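Local coordinates for immunity protein (Neisseria meningitidis, PDB 4Q7O) that probably protects the bacterium from the toxin of a contact-dependent growth-inhibition system, acting as the immunity partner that neutralises it, at residues F44-I47 against T48-H52; P123-Q126 against K127-K130. All coordinates share one frame; numbering follows the deposited sequence.

Interaction 1: F44-I47 against T48-H52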
loop_
_atom_site.group_PDB
_atom_site.type_symbol
_atom_site.label_atom_id
_atom_site.label_comp_id
_atom_site.label_asym_id
_atom_site.label_seq_id
_atom_site.Cartn_x
_atom_site.Cartn_y
_atom_site.Cartn_z
ATOM N N PHE B 44 -16.681 4.081 -4.928
ATOM C CA PHE B 44 -17.357 2.991 -4.223
ATOM C C PHE B 44 -18.526 2.421 -5.031
ATOM O O PHE B 44 -18.784 1.221 -4.995
ATOM C CB PHE B 44 -17.874 3.442 -2.849
ATOM C CG PHE B 44 -16.805 3.562 -1.793
ATOM C CD1 PHE B 44 -16.010 2.474 -1.464
ATOM C CD2 PHE B 44 -16.652 4.743 -1.075
ATOM C CE1 PHE B 44 -15.050 2.578 -0.471
ATOM C CE2 PHE B 44 -15.698 4.854 -0.078
ATOM C CZ PHE B 44 -14.891 3.771 0.218
ATOM N N LYS B 45 -19.230 3.286 -5.756
ATOM C CA LYS B 45 -20.436 2.875 -6.481
ATOM C C LYS B 45 -20.171 2.125 -7.778
ATOM O O LYS B 45 -20.906 1.195 -8.127
ATOM C CB LYS B 45 -21.291 4.096 -6.825
ATOM C CG LYS B 45 -22.031 4.678 -5.661
ATOM C CD LYS B 45 -23.010 5.719 -6.139
ATOM C CE LYS B 45 -22.614 7.089 -5.662
ATOM N NZ LYS B 45 -23.555 8.127 -6.164
ATOM N N ASN B 46 -19.138 2.545 -8.502
ATOM C CA ASN B 46 -18.948 2.093 -9.878
ATOM C C ASN B 46 -18.698 0.600 -9.996
ATOM O O ASN B 46 -18.979 0.005 -11.028
ATOM C CB ASN B 46 -17.815 2.861 -10.561
ATOM C CG ASN B 46 -18.259 4.192 -11.127
ATOM O OD1 ASN B 46 -19.320 4.713 -10.785
ATOM N ND2 ASN B 46 -17.432 4.757 -11.998
ATOM N N ILE B 47 -18.172 -0.007 -8.940
ATOM C CA ILE B 47 -17.917 -1.442 -8.970
ATOM C C ILE B 47 -19.213 -2.235 -9.210
ATOM O O ILE B 47 -19.192 -3.286 -9.844
ATOM C CB ILE B 47 -17.167 -1.922 -7.703
ATOM C CG1 ILE B 47 -16.528 -3.298 -7.939
ATOM C CG2 ILE B 47 -18.083 -1.895 -6.463
ATOM C CD1 ILE B 47 -15.494 -3.674 -6.894
ATOM N N THR B 48 -20.344 -1.702 -8.747
ATOM C CA THR B 48 -21.639 -2.372 -8.904
ATOM C C THR B 48 -22.323 -2.050 -10.226
ATOM O O THR B 48 -23.228 -2.769 -10.653
ATOM C CB THR B 48 -22.625 -1.970 -7.787
ATOM O OG1 THR B 48 -23.074 -0.625 -8.004
ATOM C CG2 THR B 48 -21.972 -2.076 -6.420
ATOM N N THR B 49 -21.912 -0.960 -10.863
ATOM C CA THR B 49 -22.573 -0.508 -12.085
ATOM C C THR B 49 -21.728 -0.751 -13.331
ATOM O O THR B 49 -21.845 -1.793 -13.975
ATOM C CB THR B 49 -22.991 0.974 -12.001
ATOM O OG1 THR B 49 -21.851 1.788 -11.704
ATOM C CG2 THR B 49 -24.035 1.169 -10.913
ATOM N N THR B 50 -20.874 0.209 -13.665
ATOM C CA THR B 50 -20.064 0.126 -14.878
ATOM C C THR B 50 -18.925 -0.881 -14.740
ATOM O O THR B 50 -18.440 -1.423 -15.736
ATOM C CB THR B 50 -19.474 1.497 -15.253
ATOM O OG1 THR B 50 -18.517 1.891 -14.264
ATOM C CG2 THR B 50 -20.580 2.543 -15.341
ATOM N N GLY B 51 -18.495 -1.122 -13.506
ATOM C CA GLY B 51 -17.420 -2.058 -13.250
ATOM C C GLY B 51 -16.042 -1.433 -13.414
ATOM O O GLY B 51 -15.027 -2.124 -13.370
ATOM N N HIS B 52 -15.989 -0.119 -13.597
ATOM C CA HIS B 52 -14.694 0.537 -13.735
ATOM C C HIS B 52 -14.689 1.961 -13.200
ATOM O O HIS B 52 -15.722 2.626 -13.143
ATOM C CB HIS B 52 -14.217 0.507 -15.193
ATOM C CG HIS B 52 -15.084 1.288 -16.129
ATOM N ND1 HIS B 52 -14.861 2.619 -16.413
ATOM C CD2 HIS B 52 -16.180 0.931 -16.835
ATOM C CE1 HIS B 52 -15.783 3.046 -17.255
ATOM N NE2 HIS B 52 -16.595 2.042 -17.531
HETATM O O HOH W 1 -22.476 4.894 -11.254
HETATM O O HOH W 2 -20.197 -4.132 -13.087
#
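Asn46 and His52 meet where the chain folds back after helix 37-46: the side-chain amide of Asn46 reaches past the intervening turn to the backbone carbonyl of His52. ND2 donates to His52 O at 3.0 Å, lying in the plane of that carbonyl, although the oxygen sits 21° out of the asparagine's own amide plane. With CG beside the backbone N (chi1 -83°), the amide faces this bond with its nitrogen, while OD1 accepts from a water that also bonds Thr49 OG1. Asparagine suits the place because one short, flat group serves both partners. Thr48 turns its hydroxyl back onto the helix end. OG1 lies between the backbone N and carbonyl carbon (chi1 73°) and donates to Lys45 O at 2.8 Å, in the carbonyl plane, and Thr48 N reaches the same oxygen at 3.0 Å from above that plane. Helix 37-46 gives way here to a short loop that leads into strand 52-55, and N-H groups of the loop fold back on the last carbonyls of the helix. Asn46 O, near the helix end, is gripped by Gly51 N at 2.8 Å and Thr49 N at 3.1 Å, which arrive from opposite faces of its plane. Gly51 has a positive phi, where a CB would press against the preceding carbonyl oxygen. Next to it, Thr50 forms an ST turn: OG1 accepts from His52 N at 3.3 Å and stands over one face of the imidazole, offset toward its rim. Ile47 crosses Thr48 at about a right angle, its CG2 3.9 Å from Thr48 CG2. Its branched side chain is buried against Phe111, Tyr136 and Tyr60, whereas Thr48 packs on Tyr108 and Thr135 while still serving the carbonyl of Lys45.

Interaction 2: P123-Q126 against K127-K130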
loop_
_atom_site.group_PDB
_atom_site.type_symbol
_atom_site.label_atom_id
_atom_site.label_comp_id
_atom_site.label_asym_id
_atom_site.label_seq_id
_atom_site.Cartn_x
_atom_site.Cartn_y
_atom_site.Cartn_z
ATOM N N PRO B 123 -19.028 10.456 9.659
ATOM C CA PRO B 123 -20.425 10.096 9.938
ATOM C C PRO B 123 -21.446 10.914 9.157
ATOM O O PRO B 123 -22.582 10.464 9.012
ATOM C CB PRO B 123 -20.575 10.341 11.447
ATOM C CG PRO B 123 -19.364 11.092 11.874
ATOM C CD PRO B 123 -18.282 10.789 10.886
ATOM N N GLU B 124 -21.050 12.089 8.670
ATOM C CA GLU B 124 -21.920 12.892 7.824
ATOM C C GLU B 124 -22.342 12.133 6.550
ATOM O O GLU B 124 -23.357 12.454 5.930
ATOM C CB GLU B 124 -21.249 14.243 7.509
ATOM C CG GLU B 124 -19.956 14.177 6.677
ATOM C CD GLU B 124 -18.632 14.115 7.478
ATOM O OE1 GLU B 124 -17.584 14.505 6.904
ATOM O OE2 GLU B 124 -18.614 13.675 8.650
ATOM N N TYR B 125 -21.585 11.102 6.184
ATOM C CA TYR B 125 -21.885 10.323 4.985
ATOM C C TYR B 125 -22.581 8.987 5.274
ATOM O O TYR B 125 -22.645 8.129 4.399
ATOM C CB TYR B 125 -20.614 10.092 4.158
ATOM C CG TYR B 125 -20.101 11.357 3.512
ATOM C CD1 TYR B 125 -19.202 12.174 4.174
ATOM C CD2 TYR B 125 -20.540 11.750 2.253
ATOM C CE1 TYR B 125 -18.746 13.340 3.607
ATOM C CE2 TYR B 125 -20.085 12.921 1.672
ATOM C CZ TYR B 125 -19.187 13.713 2.358
ATOM O OH TYR B 125 -18.726 14.880 1.803
ATOM N N GLN B 126 -23.109 8.839 6.485
ATOM C CA GLN B 126 -23.758 7.598 6.930
ATOM C C GLN B 126 -24.799 7.065 5.943
ATOM O O GLN B 126 -24.706 5.918 5.483
ATOM C CB GLN B 126 -24.413 7.796 8.308
ATOM C CG GLN B 126 -25.172 6.577 8.823
ATOM C CD GLN B 126 -24.279 5.518 9.454
ATOM O OE1 GLN B 126 -23.077 5.732 9.664
ATOM N NE2 GLN B 126 -24.869 4.362 9.765
ATOM N N LYS B 127 -25.790 7.895 5.630
ATOM C CA LYS B 127 -26.900 7.480 4.778
ATOM C C LYS B 127 -26.439 7.018 3.392
ATOM O O LYS B 127 -26.843 5.958 2.915
ATOM C CB LYS B 127 -27.910 8.624 4.647
ATOM C CG LYS B 127 -29.133 8.315 3.804
ATOM C CD LYS B 127 -30.009 9.559 3.662
ATOM C CE LYS B 127 -31.293 9.267 2.907
ATOM N NZ LYS B 127 -31.038 8.647 1.580
ATOM N N LYS B 128 -25.583 7.807 2.756
ATOM C CA LYS B 128 -25.129 7.492 1.405
ATOM C C LYS B 128 -24.287 6.218 1.368
ATOM O O LYS B 128 -24.404 5.411 0.446
ATOM C CB LYS B 128 -24.322 8.658 0.838
ATOM C CG LYS B 128 -25.163 9.878 0.496
ATOM C CD LYS B 128 -24.276 11.048 0.118
ATOM C CE LYS B 128 -25.096 12.265 -0.288
ATOM N NZ LYS B 128 -24.214 13.384 -0.730
ATOM N N CYS B 129 -23.433 6.040 2.369
ATOM C CA CYS B 129 -22.577 4.858 2.425
ATOM C C CYS B 129 -23.367 3.591 2.722
ATOM O O CYS B 129 -23.088 2.535 2.155
ATOM C CB CYS B 129 -21.463 5.044 3.447
ATOM S SG CYS B 129 -20.256 6.271 2.942
ATOM N N LYS B 130 -24.358 3.693 3.601
ATOM C CA LYS B 130 -25.219 2.548 3.880
ATOM C C LYS B 130 -26.000 2.127 2.639
ATOM O O LYS B 130 -26.195 0.935 2.391
ATOM C CB LYS B 130 -26.165 2.844 5.040
ATOM C CG LYS B 130 -25.475 2.795 6.387
ATOM C CD LYS B 130 -24.872 1.417 6.607
ATOM C CE LYS B 130 -23.866 1.429 7.728
ATOM N NZ LYS B 130 -23.297 0.067 7.953
HETATM O O HOH W 3 -25.040 10.676 3.750
#
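Tyr125 and Lys128 meet through the phenol ring and the lysine's aliphatic chain, whose CD approaches obliquely, 4.4 Å from ring atom CD2. Phe118 meets the same ring with its plane turned by about 50°, and Lys37 and Leu41 of helix 37-46 also touch Tyr125. The second flat group, the amide of Gln126, has its NE2 3.7 Å from Lys130 CE, a van der Waals touch one turn along. Both chains bend at chi2 (81° in the glutamine), and they cross at a slant. Tyr125 holds the N-cap position of helix 126-139, yet its side chain makes no hydrogen bond to the N-H groups of the first turn. A water does part of the capping instead: it accepts from Lys128 N at 3.1 Å and donates to Glu124 O. Regular helical bonding then begins, with Cys129 N on Tyr125 O at 3.0 Å and Lys130 N on Gln126 O at 2.9 Å. Cys129 SG packs on Tyr125 CB at 4.0 Å. Small and apolar, it fits the buried side of the helix against Ile115, Phe118 and Leu119. The ammonium groups of Lys127 and Lys130 turn to Glu131 and Gln133, so between the two segments the helix start rests on backbone bonds, one water and apolar packing, while these two charged ends find partners further along the helix.

In the fold
Interactions 1 and 2 mark the end of one helix and the start of another, their centres 18 Å apart and their nearest atoms about 6 Å. The same helices link them: Ile47 and Thr48 in interaction 1 pack on helix 126-139, while Tyr125, Lys128 and Cys129 in interaction 2 touch helix 37-46; both also meet helix 104-121. Interaction 1 is partly buried, near the sheet, and its chemistry is polar and dense, with side chains and amides sharing the carbonyls at the helix end. Interaction 2 lies at the surface, farther from the chain's centre, where water helps at the helix start and a single buried cysteine faces inward.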